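Local coordinates for uncharacterized protein VP1736 (Vibrio parahaemolyticus, PDB 3LXQ) that is of unknown function but belongs to the sulfatase family of the alkaline phosphatase clan, at residues R339-L353 and R365-M379. Numbering follows the deposited sequence.
Sequences RIANNIDMPPTLLSL and RDLTKPLAREDERAM
Ile340 lies beside Glu376 and Asn342 beside Ala378, with CA atoms 4.9 and 5.3 Å apart, so strand 341-342 runs alongside the start of strand 377-382; the direct backbone link, Arg377 N to Ile340 O, is weak. Farther on, residues 365-368 follow helix 346-353, and Thr349 OG1 takes the N-H of Leu367 at 2.9 Å.

Asn342 extends the pairing with its amide: OD1 receives Met379 N at 2.6 Å in its carbonyl plane, and ND2 donates to Met379 O. The buried Asp345 carboxylate meets Arg377 end-on, NH2 to OD1 at 2.9 Å and NH1 to OD2 at 3.0 Å, with the two groups nearly coplanar (3°). Arg377 takes the syn lone pair of each oxygen, while Arg365 N meets OD1 and Asn342 N meets OD2 from above the carboxylate plane; four N-H groups fix the carboxylate, and water 1 adds to OD2. The Arg365 guanidinium lies over a face of that of Arg377, its own edge gripping Asp375 O.

Arg339, bent at chi3 (-57°), turns its NH2 to Leu367 O at 2.6 Å and NH1 to Lys369 O, while Leu367 CD2 covers one guanidinium face. Ser352 OG donates to Asp366 OD2 at 2.6 Å, and Asp366 OD1 closes an Asx turn with Thr368 N. A buried bidentate salt bridge thus ties the turn between strand 341-342 and helix 346-353 to the first strand of the antiparallel C-terminal sheet, and the Asn342 amide links that strand to strand 341-342 of the alkaline-phosphatase-like mixed sheet.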
ATOM      1  N   ARG A 339       1.001  15.924  -1.599  1.00 38.94           N
ATOM      2  CA  ARG A 339       2.182  15.647  -0.748  1.00 36.90           C
ATOM      3  C   ARG A 339       2.812  14.306  -1.104  1.00 35.02           C
ATOM      4  O   ARG A 339       2.110  13.300  -1.161  1.00 34.70           O
ATOM      5  CB  ARG A 339       1.830  15.704   0.752  1.00 37.03           C
ATOM      6  CG  ARG A 339       1.417  17.097   1.286  1.00 38.56           C
ATOM      7  CD  ARG A 339       0.975  17.053   2.768  1.00 38.00           C
ATOM      8  NE  ARG A 339      -0.138  16.126   2.997  1.00 38.25           N
ATOM      9  CZ  ARG A 339      -0.661  15.826   4.189  1.00 38.36           C
ATOM     10  NH1 ARG A 339      -0.180  16.358   5.313  1.00 37.21           N
ATOM     11  NH2 ARG A 339      -1.678  14.975   4.257  1.00 37.25           N
ATOM     12  N   ILE A 340       4.120  14.290  -1.365  1.00 33.67           N
ATOM     13  CA  ILE A 340       4.798  13.036  -1.700  1.00 32.32           C
ATOM     14  C   ILE A 340       4.655  12.075  -0.519  1.00 31.93           C
ATOM     15  O   ILE A 340       4.955  12.436   0.624  1.00 31.60           O
ATOM     16  CB  ILE A 340       6.310  13.203  -2.041  1.00 31.81           C
ATOM     17  CG1 ILE A 340       6.519  14.310  -3.074  1.00 32.11           C
ATOM     18  CG2 ILE A 340       6.881  11.880  -2.603  1.00 29.98           C
ATOM     19  CD1 ILE A 340       7.942  14.750  -3.179  1.00 32.36           C
ATOM     20  N   ALA A 341       4.198  10.862  -0.811  1.00 31.26           N
ATOM     21  CA  ALA A 341       3.962   9.845   0.211  1.00 31.19           C
ATOM     22  C   ALA A 341       4.213   8.446  -0.343  1.00 30.01           C
ATOM     23  O   ALA A 341       4.374   8.270  -1.553  1.00 31.02           O
ATOM     24  CB  ALA A 341       2.536   9.970   0.749  1.00 31.93           C
ATOM     25  N   ASN A 342       4.278   7.466   0.557  1.00 29.27           N
ATOM     26  CA  ASN A 342       4.420   6.052   0.232  1.00 27.53           C
ATOM     27  C   ASN A 342       3.173   5.334   0.691  1.00 27.48           C
ATOM     28  O   ASN A 342       2.470   5.818   1.569  1.00 28.08           O
ATOM     29  CB  ASN A 342       5.592   5.440   0.989  1.00 26.57           C
ATOM     30  CG  ASN A 342       6.892   5.446   0.205  1.00 28.34           C
ATOM     31  OD1 ASN A 342       7.951   5.723   0.775  1.00 28.76           O
ATOM     32  ND2 ASN A 342       6.837   5.082  -1.076  1.00 27.10           N
ATOM     33  N   ASN A 343       2.913   4.166   0.122  1.00 27.20           N
ATOM     34  CA  ASN A 343       1.852   3.309   0.646  1.00 27.53           C
ATOM     35  C   ASN A 343       2.055   2.852   2.105  1.00 27.30           C
ATOM     36  O   ASN A 343       1.084   2.546   2.789  1.00 27.90           O
ATOM     37  CB  ASN A 343       1.559   2.119  -0.291  1.00 27.37           C
ATOM     38  CG  ASN A 343       2.797   1.343  -0.706  1.00 26.48           C
ATOM     39  OD1 ASN A 343       3.934   1.659  -0.329  1.00 25.94           O
ATOM     40  ND2 ASN A 343       2.573   0.298  -1.501  1.00 27.42           N
ATOM     41  N   ILE A 344       3.303   2.824   2.586  1.00 26.54           N
ATOM     42  CA  ILE A 344       3.558   2.576   4.018  1.00 26.39           C
ATOM     43  C   ILE A 344       3.052   3.711   4.949  1.00 27.10           C
ATOM     44  O   ILE A 344       2.965   3.518   6.171  1.00 27.67           O
ATOM     45  CB  ILE A 344       5.047   2.272   4.329  1.00 26.02           C
ATOM     46  CG1 ILE A 344       5.934   3.477   4.015  1.00 25.35           C
ATOM     47  CG2 ILE A 344       5.541   1.022   3.582  1.00 25.69           C
ATOM     48  CD1 ILE A 344       7.253   3.447   4.723  1.00 25.03           C
ATOM     49  N   ASP A 345       2.700   4.865   4.383  1.00 27.67           N
ATOM     50  CA  ASP A 345       2.058   5.946   5.154  1.00 28.60           C
ATOM     51  C   ASP A 345       0.559   5.708   5.302  1.00 29.64           C
ATOM     52  O   ASP A 345      -0.111   6.356   6.115  1.00 30.59           O
ATOM     53  CB  ASP A 345       2.289   7.321   4.503  1.00 28.99           C
ATOM     54  CG  ASP A 345       3.766   7.645   4.311  1.00 28.18           C
ATOM     55  OD1 ASP A 345       4.565   7.286   5.184  1.00 27.57           O
ATOM     56  OD2 ASP A 345       4.127   8.266   3.285  1.00 28.26           O
HETATM   57  N   MSE A 346       0.030   4.779   4.520  1.00 29.83           N
HETATM   58  CA  MSE A 346      -1.396   4.550   4.553  1.00 31.58           C
HETATM   59  C   MSE A 346      -1.879   3.908   5.865  1.00 32.02           C
HETATM   60  O   MSE A 346      -2.839   4.398   6.448  1.00 33.39           O
HETATM   61  CB  MSE A 346      -1.880   3.822   3.304  1.00 32.10           C
HETATM   62  CG  MSE A 346      -1.717   4.647   2.036  1.00 33.37           C
HETATM   63 SE   MSE A 346      -2.838   6.268   2.011  1.00 43.96          SE
HETATM   64  CE  MSE A 346      -1.577   7.576   2.784  1.00 37.75           C
ATOM     65  N   PRO A 347      -1.183   2.863   6.363  1.00 31.08           N
ATOM     66  CA  PRO A 347      -1.745   2.304   7.600  1.00 31.98           C
ATOM     67  C   PRO A 347      -1.807   3.282   8.779  1.00 32.14           C
ATOM     68  O   PRO A 347      -2.831   3.299   9.437  1.00 33.34           O
ATOM     69  CB  PRO A 347      -0.851   1.104   7.929  1.00 30.76           C
ATOM     70  CG  PRO A 347       0.025   0.895   6.753  1.00 29.63           C
ATOM     71  CD  PRO A 347      -0.150   1.996   5.764  1.00 29.86           C
ATOM     72  N   PRO A 348      -0.724   4.063   9.059  1.00 31.32           N
ATOM     73  CA  PRO A 348      -0.850   5.097  10.118  1.00 32.11           C
ATOM     74  C   PRO A 348      -1.945   6.135   9.840  1.00 33.53           C
ATOM     75  O   PRO A 348      -2.664   6.548  10.761  1.00 34.33           O
ATOM     76  CB  PRO A 348       0.540   5.776  10.154  1.00 30.77           C
ATOM     77  CG  PRO A 348       1.396   5.055   9.136  1.00 30.33           C
ATOM     78  CD  PRO A 348       0.680   3.854   8.651  1.00 29.67           C
ATOM     79  N   THR A 349      -2.074   6.548   8.580  1.00 33.42           N
ATOM     80  CA  THR A 349      -3.156   7.455   8.181  1.00 34.42           C
ATOM     81  C   THR A 349      -4.552   6.859   8.423  1.00 36.15           C
ATOM     82  O   THR A 349      -5.440   7.532   8.978  1.00 38.12           O
ATOM     83  CB  THR A 349      -3.011   7.893   6.710  1.00 34.09           C
ATOM     84  OG1 THR A 349      -1.719   8.488   6.508  1.00 33.11           O
ATOM     85  CG2 THR A 349      -4.105   8.881   6.309  1.00 35.64           C
ATOM     86  N   LEU A 350      -4.737   5.600   8.031  1.00 36.12           N
ATOM     87  CA  LEU A 350      -6.046   4.951   8.113  1.00 37.72           C
ATOM     88  C   LEU A 350      -6.481   4.694   9.555  1.00 38.89           C
ATOM     89  O   LEU A 350      -7.651   4.936   9.902  1.00 41.43           O
ATOM     90  CB  LEU A 350      -6.064   3.656   7.289  1.00 36.99           C
ATOM     91  CG  LEU A 350      -5.854   3.819   5.772  1.00 36.27           C
ATOM     92  CD1 LEU A 350      -5.359   2.524   5.140  1.00 34.03           C
ATOM     93  CD2 LEU A 350      -7.107   4.334   5.070  1.00 36.84           C
ATOM     94  N   LEU A 351      -5.552   4.229  10.395  1.00 38.08           N
ATOM     95  CA  LEU A 351      -5.835   4.053  11.829  1.00 39.23           C
ATOM     96  C   LEU A 351      -6.313   5.353  12.469  1.00 40.89           C
ATOM     97  O   LEU A 351      -7.213   5.360  13.325  1.00 42.25           O
ATOM     98  CB  LEU A 351      -4.603   3.554  12.585  1.00 37.93           C
ATOM     99  CG  LEU A 351      -4.131   2.113  12.393  1.00 37.50           C
ATOM    100  CD1 LEU A 351      -2.989   1.852  13.352  1.00 37.28           C
ATOM    101  CD2 LEU A 351      -5.258   1.082  12.590  1.00 40.16           C
ATOM    102  N   SER A 352      -5.696   6.447  12.045  1.00 40.43           N
ATOM    103  CA  SER A 352      -6.010   7.759  12.566  1.00 42.13           C
ATOM    104  C   SER A 352      -7.407   8.156  12.128  1.00 44.19           C
ATOM    105  O   SER A 352      -8.160   8.743  12.914  1.00 46.26           O
ATOM    106  CB  SER A 352      -4.965   8.776  12.096  1.00 40.82           C
ATOM    107  OG  SER A 352      -5.045   9.999  12.818  1.00 42.90           O
ATOM    108  N   LEU A 353      -7.759   7.824  10.884  1.00 44.14           N
ATOM    109  CA  LEU A 353      -9.090   8.139  10.340  1.00 46.36           C
ATOM    110  C   LEU A 353     -10.220   7.323  10.959  1.00 48.21           C
ATOM    111  O   LEU A 353     -11.364   7.796  11.053  1.00 50.53           O
ATOM    112  CB  LEU A 353      -9.112   7.973   8.820  1.00 45.43           C
ATOM    113  CG  LEU A 353      -8.495   9.115   8.013  1.00 44.85           C
ATOM    114  CD1 LEU A 353      -8.177   8.679   6.586  1.00 44.42           C
ATOM    115  CD2 LEU A 353      -9.419  10.332   8.031  1.00 47.48           C
ATOM    116  N   ARG A 365       3.852   7.999   7.927  1.00 24.83           N
ATOM    117  CA  ARG A 365       3.270   9.253   8.398  1.00 25.20           C
ATOM    118  C   ARG A 365       1.752   9.142   8.526  1.00 26.05           C
ATOM    119  O   ARG A 365       1.093   8.485   7.712  1.00 25.68           O
ATOM    120  CB  ARG A 365       3.605  10.381   7.425  1.00 24.70           C
ATOM    121  CG  ARG A 365       5.029  10.918   7.507  1.00 25.82           C
ATOM    122  CD  ARG A 365       6.084  10.000   6.863  1.00 24.43           C
ATOM    123  NE  ARG A 365       7.403  10.640   6.902  1.00 23.86           N
ATOM    124  CZ  ARG A 365       7.833  11.532   6.006  1.00 24.70           C
ATOM    125  NH1 ARG A 365       7.071  11.865   4.968  1.00 22.17           N
ATOM    126  NH2 ARG A 365       9.042  12.091   6.142  1.00 26.04           N
ATOM    127  N   ASP A 366       1.219   9.764   9.570  1.00 26.34           N
ATOM    128  CA  ASP A 366      -0.220   9.962   9.714  1.00 27.27           C
ATOM    129  C   ASP A 366      -0.514  11.225   8.940  1.00 27.18           C
ATOM    130  O   ASP A 366      -0.230  12.339   9.392  1.00 27.99           O
ATOM    131  CB  ASP A 366      -0.590  10.123  11.185  1.00 27.45           C
ATOM    132  CG  ASP A 366      -2.072  10.462  11.409  1.00 29.45           C
ATOM    133  OD1 ASP A 366      -2.823  10.703  10.435  1.00 29.75           O
ATOM    134  OD2 ASP A 366      -2.490  10.494  12.591  1.00 29.11           O
ATOM    135  N   LEU A 367      -1.076  11.060   7.758  1.00 27.65           N
ATOM    136  CA  LEU A 367      -1.201  12.195   6.846  1.00 28.16           C
ATOM    137  C   LEU A 367      -2.479  13.000   7.076  1.00 29.39           C
ATOM    138  O   LEU A 367      -2.762  13.940   6.332  1.00 29.63           O
ATOM    139  CB  LEU A 367      -1.059  11.741   5.392  1.00 27.60           C
ATOM    140  CG  LEU A 367       0.345  11.216   5.056  1.00 27.77           C
ATOM    141  CD1 LEU A 367       0.354  10.397   3.774  1.00 25.34           C
ATOM    142  CD2 LEU A 367       1.391  12.342   5.021  1.00 27.45           C
ATOM    143  N   THR A 368      -3.232  12.636   8.114  1.00 30.63           N
ATOM    144  CA  THR A 368      -4.343  13.463   8.569  1.00 32.97           C
ATOM    145  C   THR A 368      -3.783  14.697   9.279  1.00 33.00           C
ATOM    146  O   THR A 368      -4.505  15.663   9.524  1.00 33.97           O
ATOM    147  CB  THR A 368      -5.297  12.730   9.547  1.00 34.01           C
ATOM    148  OG1 THR A 368      -4.596  12.405  10.752  1.00 34.07           O
ATOM    149  CG2 THR A 368      -5.906  11.472   8.920  1.00 35.73           C
ATOM    150  N   LYS A 369      -2.489  14.643   9.591  1.00 31.90           N
ATOM    151  CA  LYS A 369      -1.793  15.699  10.300  1.00 31.82           C
ATOM    152  C   LYS A 369      -0.809  16.395   9.367  1.00 31.70           C
ATOM    153  O   LYS A 369      -0.406  15.807   8.352  1.00 31.43           O
ATOM    154  CB  LYS A 369      -1.079  15.125  11.532  1.00 30.70           C
ATOM    155  CG  LYS A 369      -2.070  14.546  12.545  1.00 32.72           C
ATOM    156  CD  LYS A 369      -1.388  13.809  13.674  1.00 31.48           C
ATOM    157  CE  LYS A 369      -2.417  13.467  14.738  1.00 34.69           C
ATOM    158  NZ  LYS A 369      -1.944  12.387  15.629  1.00 35.60           N
ATOM    159  N   PRO A 370      -0.415  17.643   9.715  1.00 32.16           N
ATOM    160  CA  PRO A 370       0.467  18.444   8.872  1.00 32.20           C
ATOM    161  C   PRO A 370       1.796  17.776   8.619  1.00 30.69           C
ATOM    162  O   PRO A 370       2.315  17.048   9.458  1.00 30.04           O
ATOM    163  CB  PRO A 370       0.682  19.726   9.699  1.00 32.73           C
ATOM    164  CG  PRO A 370      -0.515  19.822  10.562  1.00 33.11           C
ATOM    165  CD  PRO A 370      -0.812  18.390  10.929  1.00 32.86           C
ATOM    166  N   LEU A 371       2.339  18.040   7.449  1.00 30.64           N
ATOM    167  CA  LEU A 371       3.617  17.527   7.084  1.00 30.50           C
ATOM    168  C   LEU A 371       4.257  18.642   6.287  1.00 32.12           C
ATOM    169  O   LEU A 371       3.700  19.084   5.272  1.00 32.51           O
ATOM    170  CB  LEU A 371       3.452  16.267   6.226  1.00 29.64           C
ATOM    171  CG  LEU A 371       4.748  15.592   5.762  1.00 30.18           C
ATOM    172  CD1 LEU A 371       5.418  14.835   6.896  1.00 29.10           C
ATOM    173  CD2 LEU A 371       4.504  14.680   4.546  1.00 31.27           C
ATOM    174  N   ALA A 372       5.392  19.125   6.782  1.00 32.48           N
ATOM    175  CA  ALA A 372       6.117  20.216   6.137  1.00 34.71           C
ATOM    176  C   ALA A 372       6.581  19.739   4.775  1.00 34.49           C
ATOM    177  O   ALA A 372       6.820  18.540   4.590  1.00 33.06           O
ATOM    178  CB  ALA A 372       7.311  20.662   7.005  1.00 34.67           C
ATOM    179  N   ARG A 373       6.666  20.663   3.824  1.00 36.12           N
ATOM    180  CA  ARG A 373       7.179  20.356   2.491  1.00 37.33           C
ATOM    181  C   ARG A 373       8.517  19.618   2.461  1.00 36.91           C
ATOM    182  O   ARG A 373       8.725  18.749   1.610  1.00 37.24           O
ATOM    183  CB  ARG A 373       7.293  21.619   1.644  1.00 40.26           C
ATOM    184  CG  ARG A 373       6.204  21.732   0.596  1.00 43.06           C
ATOM    185  CD  ARG A 373       6.705  22.463  -0.618  1.00 50.55           C
ATOM    186  NE  ARG A 373       7.701  21.707  -1.386  1.00 53.28           N
ATOM    187  CZ  ARG A 373       8.973  22.078  -1.547  1.00 56.81           C
ATOM    188  NH1 ARG A 373       9.795  21.339  -2.273  1.00 57.79           N
ATOM    189  NH2 ARG A 373       9.438  23.195  -0.995  1.00 60.06           N
ATOM    190  N   GLU A 374       9.437  19.972   3.355  1.00 36.92           N
ATOM    191  CA  GLU A 374      10.770  19.373   3.312  1.00 37.15           C
ATOM    192  C   GLU A 374      10.755  17.923   3.825  1.00 34.57           C
ATOM    193  O   GLU A 374      11.739  17.192   3.661  1.00 33.99           O
ATOM    194  CB  GLU A 374      11.793  20.214   4.085  1.00 39.09           C
ATOM    195  CG  GLU A 374      11.554  20.264   5.580  1.00 39.89           C
ATOM    196  CD  GLU A 374      10.753  21.494   6.031  1.00 44.99           C
ATOM    197  OE1 GLU A 374      10.102  22.183   5.182  1.00 44.55           O
ATOM    198  OE2 GLU A 374      10.791  21.760   7.260  1.00 45.24           O
ATOM    199  N   ASP A 375       9.641  17.538   4.449  1.00 32.48           N
ATOM    200  CA  ASP A 375       9.444  16.175   4.941  1.00 30.91           C
ATOM    201  C   ASP A 375       8.717  15.234   3.956  1.00 29.71           C
ATOM    202  O   ASP A 375       8.708  14.004   4.147  1.00 28.35           O
ATOM    203  CB  ASP A 375       8.768  16.195   6.308  1.00 30.15           C
ATOM    204  CG  ASP A 375       9.655  16.826   7.375  1.00 33.34           C
ATOM    205  OD1 ASP A 375      10.880  16.540   7.378  1.00 33.61           O
ATOM    206  OD2 ASP A 375       9.129  17.606   8.196  1.00 33.81           O
ATOM    207  N   GLU A 376       8.145  15.794   2.889  1.00 29.38           N
ATOM    208  CA  GLU A 376       7.556  14.967   1.839  1.00 28.83           C
ATOM    209  C   GLU A 376       8.627  14.049   1.287  1.00 27.84           C
ATOM    210  O   GLU A 376       9.744  14.493   1.055  1.00 28.29           O
ATOM    211  CB  GLU A 376       7.003  15.832   0.713  1.00 30.45           C
ATOM    212  CG  GLU A 376       5.854  16.710   1.161  1.00 30.99           C
ATOM    213  CD  GLU A 376       5.200  17.443   0.008  1.00 33.05           C
ATOM    214  OE1 GLU A 376       5.450  17.088  -1.171  1.00 32.51           O
ATOM    215  OE2 GLU A 376       4.432  18.382   0.304  1.00 34.88           O
ATOM    216  N   ARG A 377       8.285  12.775   1.092  1.00 26.38           N
ATOM    217  CA  ARG A 377       9.256  11.776   0.611  1.00 25.63           C
ATOM    218  C   ARG A 377       8.590  10.492   0.144  1.00 25.38           C
ATOM    219  O   ARG A 377       7.460  10.167   0.554  1.00 24.64           O
ATOM    220  CB  ARG A 377      10.327  11.452   1.672  1.00 25.55           C
ATOM    221  CG  ARG A 377       9.814  10.691   2.919  1.00 23.87           C
ATOM    222  CD  ARG A 377       9.863   9.153   2.730  1.00 25.43           C
ATOM    223  NE  ARG A 377       9.223   8.466   3.860  1.00 24.15           N
ATOM    224  CZ  ARG A 377       7.919   8.201   3.962  1.00 23.36           C
ATOM    225  NH1 ARG A 377       7.076   8.537   2.985  1.00 21.86           N
ATOM    226  NH2 ARG A 377       7.455   7.576   5.052  1.00 21.65           N
ATOM    227  N   ALA A 378       9.318   9.767  -0.700  1.00 24.94           N
ATOM    228  CA  ALA A 378       8.943   8.424  -1.122  1.00 25.66           C
ATOM    229  C   ALA A 378      10.189   7.553  -1.190  1.00 26.36           C
ATOM    230  O   ALA A 378      11.204   7.913  -1.844  1.00 26.81           O
ATOM    231  CB  ALA A 378       8.246   8.457  -2.505  1.00 26.03           C
HETATM  232  N   MSE A 379      10.118   6.418  -0.512  1.00 25.76           N
HETATM  233  CA  MSE A 379      11.129   5.382  -0.658  1.00 27.11           C
HETATM  234  C   MSE A 379      10.667   4.400  -1.714  1.00 27.32           C
HETATM  235  O   MSE A 379       9.523   3.978  -1.705  1.00 26.56           O
HETATM  236  CB  MSE A 379      11.328   4.624   0.660  1.00 26.71           C
HETATM  237  CG  MSE A 379      11.409   5.513   1.879  1.00 27.93           C
HETATM  238 SE   MSE A 379      11.891   4.336   3.362  1.00 36.00          SE
HETATM  239  CE  MSE A 379      10.933   5.284   4.820  1.00 32.41           C
TER
HETATM  240  O   HOH W   1       4.634  11.105   3.646  1.00 29.87           O